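PDB 3JZ3: sensor protein QseC from Escherichia coli, which acts as the sensor histidine kinase of the QseB/QseC two-component system, probably autophosphorylating from ATP, and activates the flagella regulon. Local coordinates for residues L120-R123 with N124-N128; T142-D146 with N147-R151. All coordinates share one frame; numbering follows the deposited sequence.

Contact 1 (L120-R123 with N124-N128)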
ATOM      1  N   LEU B 120      -7.555  -4.717  -1.713  1.00 35.63           N
ATOM      2  CA  LEU B 120      -7.977  -3.340  -1.997  1.00 33.05           C
ATOM      3  C   LEU B 120      -9.467  -3.245  -2.294  1.00 31.10           C
ATOM      4  O   LEU B 120     -10.148  -2.372  -1.765  1.00 29.13           O
ATOM      5  CB  LEU B 120      -7.194  -2.762  -3.182  1.00 35.40           C
ATOM      6  CG  LEU B 120      -5.803  -2.181  -2.940  1.00 38.41           C
ATOM      7  CD1 LEU B 120      -5.169  -1.810  -4.271  1.00 37.81           C
ATOM      8  CD2 LEU B 120      -5.865  -0.970  -2.014  1.00 40.80           C
ATOM      9  N   LEU B 121      -9.954  -4.135  -3.157  1.00 32.45           N
ATOM     10  CA  LEU B 121     -11.377  -4.221  -3.478  1.00 31.14           C
ATOM     11  C   LEU B 121     -12.213  -4.346  -2.207  1.00 32.88           C
ATOM     12  O   LEU B 121     -13.110  -3.533  -1.967  1.00 34.96           O
ATOM     13  CB  LEU B 121     -11.645  -5.416  -4.401  1.00 31.26           C
ATOM     14  CG  LEU B 121     -13.047  -5.580  -4.998  1.00 33.67           C
ATOM     15  CD1 LEU B 121     -13.006  -6.515  -6.191  1.00 32.90           C
ATOM     16  CD2 LEU B 121     -14.058  -6.080  -3.969  1.00 33.58           C
ATOM     17  N   VAL B 122     -11.906  -5.356  -1.395  1.00 32.18           N
ATOM     18  CA  VAL B 122     -12.690  -5.650  -0.196  1.00 32.11           C
ATOM     19  C   VAL B 122     -12.655  -4.474   0.775  1.00 32.19           C
ATOM     20  O   VAL B 122     -13.681  -4.085   1.333  1.00 29.96           O
ATOM     21  CB  VAL B 122     -12.217  -6.957   0.503  1.00 28.73           C
ATOM     22  CG1 VAL B 122     -12.901  -7.126   1.846  1.00 24.42           C
ATOM     23  CG2 VAL B 122     -12.495  -8.167  -0.383  1.00 27.08           C
ATOM     24  N   ARG B 123     -11.467  -3.905   0.947  1.00 34.90           N
ATOM     25  CA  ARG B 123     -11.253  -2.825   1.897  1.00 37.24           C
ATOM     26  C   ARG B 123     -11.990  -1.530   1.525  1.00 36.36           C
ATOM     27  O   ARG B 123     -12.476  -0.819   2.402  1.00 37.79           O
ATOM     28  CB  ARG B 123      -9.758  -2.579   2.074  1.00 39.88           C
ATOM     29  CG  ARG B 123      -9.418  -1.706   3.254  1.00 46.03           C
ATOM     30  CD  ARG B 123      -9.607  -2.413   4.581  1.00 48.77           C
ATOM     31  NE  ARG B 123      -9.319  -1.509   5.691  1.00 52.20           N
ATOM     32  CZ  ARG B 123      -8.101  -1.240   6.156  1.00 52.48           C
ATOM     33  NH1 ARG B 123      -7.028  -1.802   5.615  1.00 52.72           N
ATOM     34  NH2 ARG B 123      -7.955  -0.401   7.170  1.00 56.41           N
ATOM     35  N   ASN B 124     -12.073  -1.237   0.231  1.00 34.59           N
ATOM     36  CA  ASN B 124     -12.862  -0.108  -0.258  1.00 38.61           C
ATOM     37  C   ASN B 124     -14.343  -0.233   0.080  1.00 38.74           C
ATOM     38  O   ASN B 124     -14.967   0.731   0.529  1.00 37.64           O
ATOM     39  CB  ASN B 124     -12.684   0.064  -1.765  1.00 40.01           C
ATOM     40  CG  ASN B 124     -11.497   0.929  -2.108  1.00 43.36           C
ATOM     41  OD1 ASN B 124     -11.563   2.152  -2.016  1.00 48.66           O
ATOM     42  ND2 ASN B 124     -10.401   0.299  -2.509  1.00 45.62           N
ATOM     43  N   LEU B 125     -14.893  -1.425  -0.135  1.00 37.44           N
ATOM     44  CA  LEU B 125     -16.290  -1.703   0.188  1.00 35.58           C
ATOM     45  C   LEU B 125     -16.535  -1.602   1.688  1.00 34.45           C
ATOM     46  O   LEU B 125     -17.599  -1.157   2.123  1.00 33.06           O
ATOM     47  CB  LEU B 125     -16.693  -3.092  -0.309  1.00 33.05           C
ATOM     48  CG  LEU B 125     -16.703  -3.382  -1.810  1.00 31.33           C
ATOM     49  CD1 LEU B 125     -17.023  -4.850  -2.025  1.00 28.50           C
ATOM     50  CD2 LEU B 125     -17.693  -2.496  -2.556  1.00 31.17           C
ATOM     51  N   LEU B 126     -15.537  -2.020   2.465  1.00 35.73           N
ATOM     52  CA  LEU B 126     -15.605  -1.998   3.919  1.00 36.10           C
ATOM     53  C   LEU B 126     -15.521  -0.592   4.487  1.00 37.74           C
ATOM     54  O   LEU B 126     -16.333  -0.220   5.327  1.00 37.07           O
ATOM     55  CB  LEU B 126     -14.506  -2.867   4.527  1.00 36.45           C
ATOM     56  CG  LEU B 126     -14.883  -4.303   4.870  1.00 35.56           C
ATOM     57  CD1 LEU B 126     -13.663  -5.034   5.380  1.00 39.83           C
ATOM     58  CD2 LEU B 126     -15.984  -4.318   5.913  1.00 38.13           C
ATOM     59  N   ASP B 127     -14.530   0.174   4.033  1.00 41.97           N
ATOM     60  CA  ASP B 127     -14.372   1.573   4.435  1.00 47.19           C
ATOM     61  C   ASP B 127     -15.602   2.397   4.076  1.00 48.15           C
ATOM     62  O   ASP B 127     -16.041   3.232   4.865  1.00 47.46           O
ATOM     63  CB  ASP B 127     -13.124   2.189   3.795  1.00 53.03           C
ATOM     64  CG  ASP B 127     -11.830   1.591   4.329  1.00 58.20           C
ATOM     65  OD1 ASP B 127     -11.866   0.862   5.344  1.00 60.08           O
ATOM     66  OD2 ASP B 127     -10.769   1.857   3.728  1.00 63.06           O
ATOM     67  N   ASN B 128     -16.150   2.150   2.886  1.00 48.07           N
ATOM     68  CA  ASN B 128     -17.381   2.791   2.439  1.00 50.33           C
ATOM     69  C   ASN B 128     -18.578   2.447   3.331  1.00 52.69           C
ATOM     70  O   ASN B 128     -19.395   3.320   3.643  1.00 53.74           O
ATOM     71  CB  ASN B 128     -17.673   2.427   0.979  1.00 52.80           C
ATOM     72  CG  ASN B 128     -18.976   3.029   0.471  1.00 56.25           C
ATOM     73  OD1 ASN B 128     -19.276   4.198   0.720  1.00 58.78           O
ATOM     74  ND2 ASN B 128     -19.756   2.230  -0.253  1.00 56.21           N
TER

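Contact 2 (T142-D146 with N147-R151)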
ATOM      1  N   THR B 142     -20.687 -10.846   4.559  1.00 25.36           N
ATOM      2  CA  THR B 142     -21.140 -12.222   4.393  1.00 27.66           C
ATOM      3  C   THR B 142     -20.432 -12.901   3.226  1.00 27.91           C
ATOM      4  O   THR B 142     -20.392 -12.367   2.124  1.00 29.59           O
ATOM      5  CB  THR B 142     -22.672 -12.284   4.163  1.00 29.54           C
ATOM      6  OG1 THR B 142     -23.348 -11.656   5.258  1.00 33.41           O
ATOM      7  CG2 THR B 142     -23.160 -13.726   4.043  1.00 32.92           C
ATOM      8  N   LEU B 143     -19.875 -14.080   3.478  1.00 25.07           N
ATOM      9  CA  LEU B 143     -19.294 -14.884   2.416  1.00 28.40           C
ATOM     10  C   LEU B 143     -20.211 -16.056   2.077  1.00 30.79           C
ATOM     11  O   LEU B 143     -20.507 -16.891   2.937  1.00 30.81           O
ATOM     12  CB  LEU B 143     -17.905 -15.392   2.808  1.00 26.92           C
ATOM     13  CG  LEU B 143     -17.207 -16.356   1.845  1.00 28.43           C
ATOM     14  CD1 LEU B 143     -16.940 -15.715   0.481  1.00 25.40           C
ATOM     15  CD2 LEU B 143     -15.917 -16.876   2.468  1.00 26.96           C
ATOM     16  N   ASN B 144     -20.657 -16.093   0.825  1.00 28.84           N
ATOM     17  CA  ASN B 144     -21.453 -17.196   0.297  1.00 29.87           C
ATOM     18  C   ASN B 144     -20.638 -17.986  -0.732  1.00 32.28           C
ATOM     19  O   ASN B 144     -19.516 -17.594  -1.066  1.00 31.82           O
ATOM     20  CB  ASN B 144     -22.751 -16.663  -0.311  1.00 27.73           C
ATOM     21  CG  ASN B 144     -23.615 -15.950   0.707  1.00 29.90           C
ATOM     22  OD1 ASN B 144     -23.980 -16.525   1.732  1.00 33.83           O
ATOM     23  ND2 ASN B 144     -23.939 -14.687   0.440  1.00 25.15           N
ATOM     24  N   ALA B 145     -21.196 -19.093  -1.222  1.00 34.86           N
ATOM     25  CA  ALA B 145     -20.496 -19.983  -2.167  1.00 36.71           C
ATOM     26  C   ALA B 145     -19.947 -19.268  -3.407  1.00 36.99           C
ATOM     27  O   ALA B 145     -18.796 -19.489  -3.795  1.00 36.79           O
ATOM     28  CB  ALA B 145     -21.396 -21.147  -2.577  1.00 33.83           C
ATOM     29  N   ASP B 146     -20.764 -18.405  -4.007  1.00 35.73           N
ATOM     30  CA  ASP B 146     -20.406 -17.741  -5.260  1.00 39.49           C
ATOM     31  C   ASP B 146     -20.508 -16.211  -5.203  1.00 38.48           C
ATOM     32  O   ASP B 146     -20.559 -15.546  -6.241  1.00 37.48           O
ATOM     33  CB  ASP B 146     -21.260 -18.292  -6.410  1.00 44.24           C
ATOM     34  CG  ASP B 146     -22.751 -18.075  -6.199  1.00 49.12           C
ATOM     35  OD1 ASP B 146     -23.159 -17.603  -5.110  1.00 50.76           O
ATOM     36  OD2 ASP B 146     -23.521 -18.381  -7.135  1.00 54.36           O
ATOM     37  N   ASN B 147     -20.546 -15.667  -3.989  1.00 35.63           N
ATOM     38  CA  ASN B 147     -20.574 -14.223  -3.775  1.00 33.35           C
ATOM     39  C   ASN B 147     -20.208 -13.858  -2.344  1.00 31.72           C
ATOM     40  O   ASN B 147     -20.321 -14.685  -1.439  1.00 33.75           O
ATOM     41  CB  ASN B 147     -21.952 -13.644  -4.114  1.00 33.15           C
ATOM     42  CG  ASN B 147     -23.043 -14.145  -3.182  1.00 36.62           C
ATOM     43  OD1 ASN B 147     -23.376 -13.495  -2.189  1.00 38.23           O
ATOM     44  ND2 ASN B 147     -23.594 -15.313  -3.490  1.00 34.71           N
ATOM     45  N   PHE B 148     -19.757 -12.625  -2.144  1.00 27.74           N
ATOM     46  CA  PHE B 148     -19.760 -12.041  -0.807  1.00 28.09           C
ATOM     47  C   PHE B 148     -20.516 -10.718  -0.810  1.00 28.18           C
ATOM     48  O   PHE B 148     -20.647 -10.073  -1.851  1.00 27.84           O
ATOM     49  CB  PHE B 148     -18.355 -11.948  -0.170  1.00 29.36           C
ATOM     50  CG  PHE B 148     -17.426 -10.968  -0.829  1.00 27.87           C
ATOM     51  CD1 PHE B 148     -17.401  -9.634  -0.428  1.00 29.31           C
ATOM     52  CD2 PHE B 148     -16.541 -11.388  -1.817  1.00 29.63           C
ATOM     53  CE1 PHE B 148     -16.527  -8.721  -1.025  1.00 28.73           C
ATOM     54  CE2 PHE B 148     -15.656 -10.484  -2.422  1.00 29.46           C
ATOM     55  CZ  PHE B 148     -15.655  -9.149  -2.027  1.00 27.42           C
ATOM     56  N   ILE B 149     -21.046 -10.345   0.350  1.00 28.37           N
ATOM     57  CA  ILE B 149     -21.871  -9.149   0.475  1.00 33.04           C
ATOM     58  C   ILE B 149     -21.363  -8.269   1.604  1.00 34.06           C
ATOM     59  O   ILE B 149     -21.077  -8.753   2.700  1.00 35.04           O
ATOM     60  CB  ILE B 149     -23.367  -9.493   0.738  1.00 34.60           C
ATOM     61  CG1 ILE B 149     -23.958 -10.319  -0.415  1.00 36.95           C
ATOM     62  CG2 ILE B 149     -24.190  -8.218   0.953  1.00 33.37           C
ATOM     63  CD1 ILE B 149     -25.226 -11.102  -0.045  1.00 34.73           C
ATOM     64  N   VAL B 150     -21.239  -6.976   1.316  1.00 34.74           N
ATOM     65  CA  VAL B 150     -20.983  -5.966   2.336  1.00 33.85           C
ATOM     66  C   VAL B 150     -22.221  -5.071   2.396  1.00 37.32           C
ATOM     67  O   VAL B 150     -22.677  -4.559   1.372  1.00 39.04           O
ATOM     68  CB  VAL B 150     -19.702  -5.149   2.034  1.00 31.79           C
ATOM     69  CG1 VAL B 150     -19.382  -4.195   3.180  1.00 27.86           C
ATOM     70  CG2 VAL B 150     -18.521  -6.081   1.775  1.00 26.60           C
ATOM     71  N   ARG B 151     -22.765  -4.903   3.598  1.00 42.10           N
ATOM     72  CA  ARG B 151     -24.072  -4.281   3.785  1.00 45.67           C
ATOM     73  C   ARG B 151     -24.090  -3.395   5.030  1.00 47.47           C
ATOM     74  O   ARG B 151     -23.680  -3.824   6.109  1.00 48.35           O
ATOM     75  CB  ARG B 151     -25.134  -5.378   3.898  1.00 49.28           C
ATOM     76  CG  ARG B 151     -26.543  -4.897   4.164  1.00 56.48           C
ATOM     77  CD  ARG B 151     -27.301  -5.921   4.995  1.00 62.56           C
ATOM     78  NE  ARG B 151     -28.722  -5.601   5.113  1.00 67.94           N
ATOM     79  CZ  ARG B 151     -29.234  -4.702   5.950  1.00 71.05           C
ATOM     80  NH1 ARG B 151     -28.446  -4.003   6.761  1.00 72.41           N
ATOM     81  NH2 ARG B 151     -30.544  -4.494   5.970  1.00 72.73           N
TER
HETATM   82  O   HOH W   1     -23.696  -9.127   4.539  1.00 37.75           O

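Contact 1 (L120-R123 with N124-N128)
N124 turns its side-chain amide back along the helix onto L120, whose carbonyl O takes two bonds from this one residue: ND2 at 2.8 Å and the backbone N at 3.0 Å. The two donors arrive from opposite faces of the carbonyl plane, the amide NH2 from well above it (51°) and the backbone N at a smaller tilt. ND2 has a second partner, T52 OG1 of helix 42-61, so the amide links the two helices. On the tightly packed flank the leucines run side by side. L121 and L125 point the same way, L121 CD2 resting 3.8 Å from L125 CD1, and both touch helix 186-193. V122 and L126 repeat the arrangement more loosely, at 4.2 Å between V122 CG1 and L126 CD1. This is about two and a half turns of helix 115-131 in the ATP-binding catalytic domain, and its sequence matches the N box of the histidine kinase, gyrase B and HSP90-like ATPases. The loose part is the ion pair of R123 and D127. R123 is buried between helices 42-61 and 78-95; its chain leaves anti to its backbone nitrogen (chi1 -167°) and bends at chi2, which carries NE over to D127. The salt bridge from NE to D127 OD1 is long, 3.5 Å, with the guanidinium and carboxylate planes 76° apart. D127, the more open end, is secured more firmly through its backbone, its N lying 2.8 Å from R123 O. A second carboxylate, D88 of helix 78-95, makes a weak, long ion pair with R123 NH1.

Contact 2 (T142-D146 with N147-R151)
The amide of N144 crosses over one face of that of N147, planes 47° apart; its N-H, in its own plane, comes down from ND2 on N147 OD1 (2.9 Å) at a tilt of 33° from the acceptor's plane. CB of N144 approaches the same face, 3.6 Å from N147 ND2. From its NH2 edge N147 ND2 bonds D146 OD1 at 2.8 Å, on the anti side but tilted out of the carboxylate plane. N147 can serve both because its CG stands between the backbone N and the carbonyl carbon (chi1 65°). The F148 ring faces helix 115-131, and F148 CB touches L143 CD1 (4.1 Å). These groups are carried by a tight beta hairpin, L143 and F148 projecting to the helix-covered face and T142 and I149 to the other. T142 and I149 form the hydrogen-bonded antiparallel pair, I149 N reaching T142 O at 2.8 Å, and L143 with F148 the non-hydrogen-bonded one; N144 N then closes on N147 O at 2.7 Å. A water bridges T142 OG1 and I149 O, to which it donates. N105, just after strand 99-104, bonds N144 OD1 through its own ND2. The N144 amide thus donates across the hairpin and accepts from outside it, which sets its flip, and with D146 drawing on N147 the polar end of the hairpin is bound by neutral amide bonds and one carboxylate.

How the contacts relate
Contacts 1 and 2 have centres about 13 Å apart and follow one another along the chain, helix 115-131 leading into the hairpin. They meet through the F148 ring, which lies under the helix: its CZ is 3.7 Å from V122 CG2, and its CE1 is 4.0 Å from L125 CD1. Further along, V150 CG1 packs 3.7 Å from L125 O. Helix and sheet are thus two layers of one alpha/beta sandwich, with L82 of helix 78-95 touching both V122 and F148. Residues 157-182 are not modelled; by analogy with relatives, the N-box helix of contact 1 probably borders the ATP pocket, whereas the hairpin turn of contact 2 is probably at the end of the strands away from it.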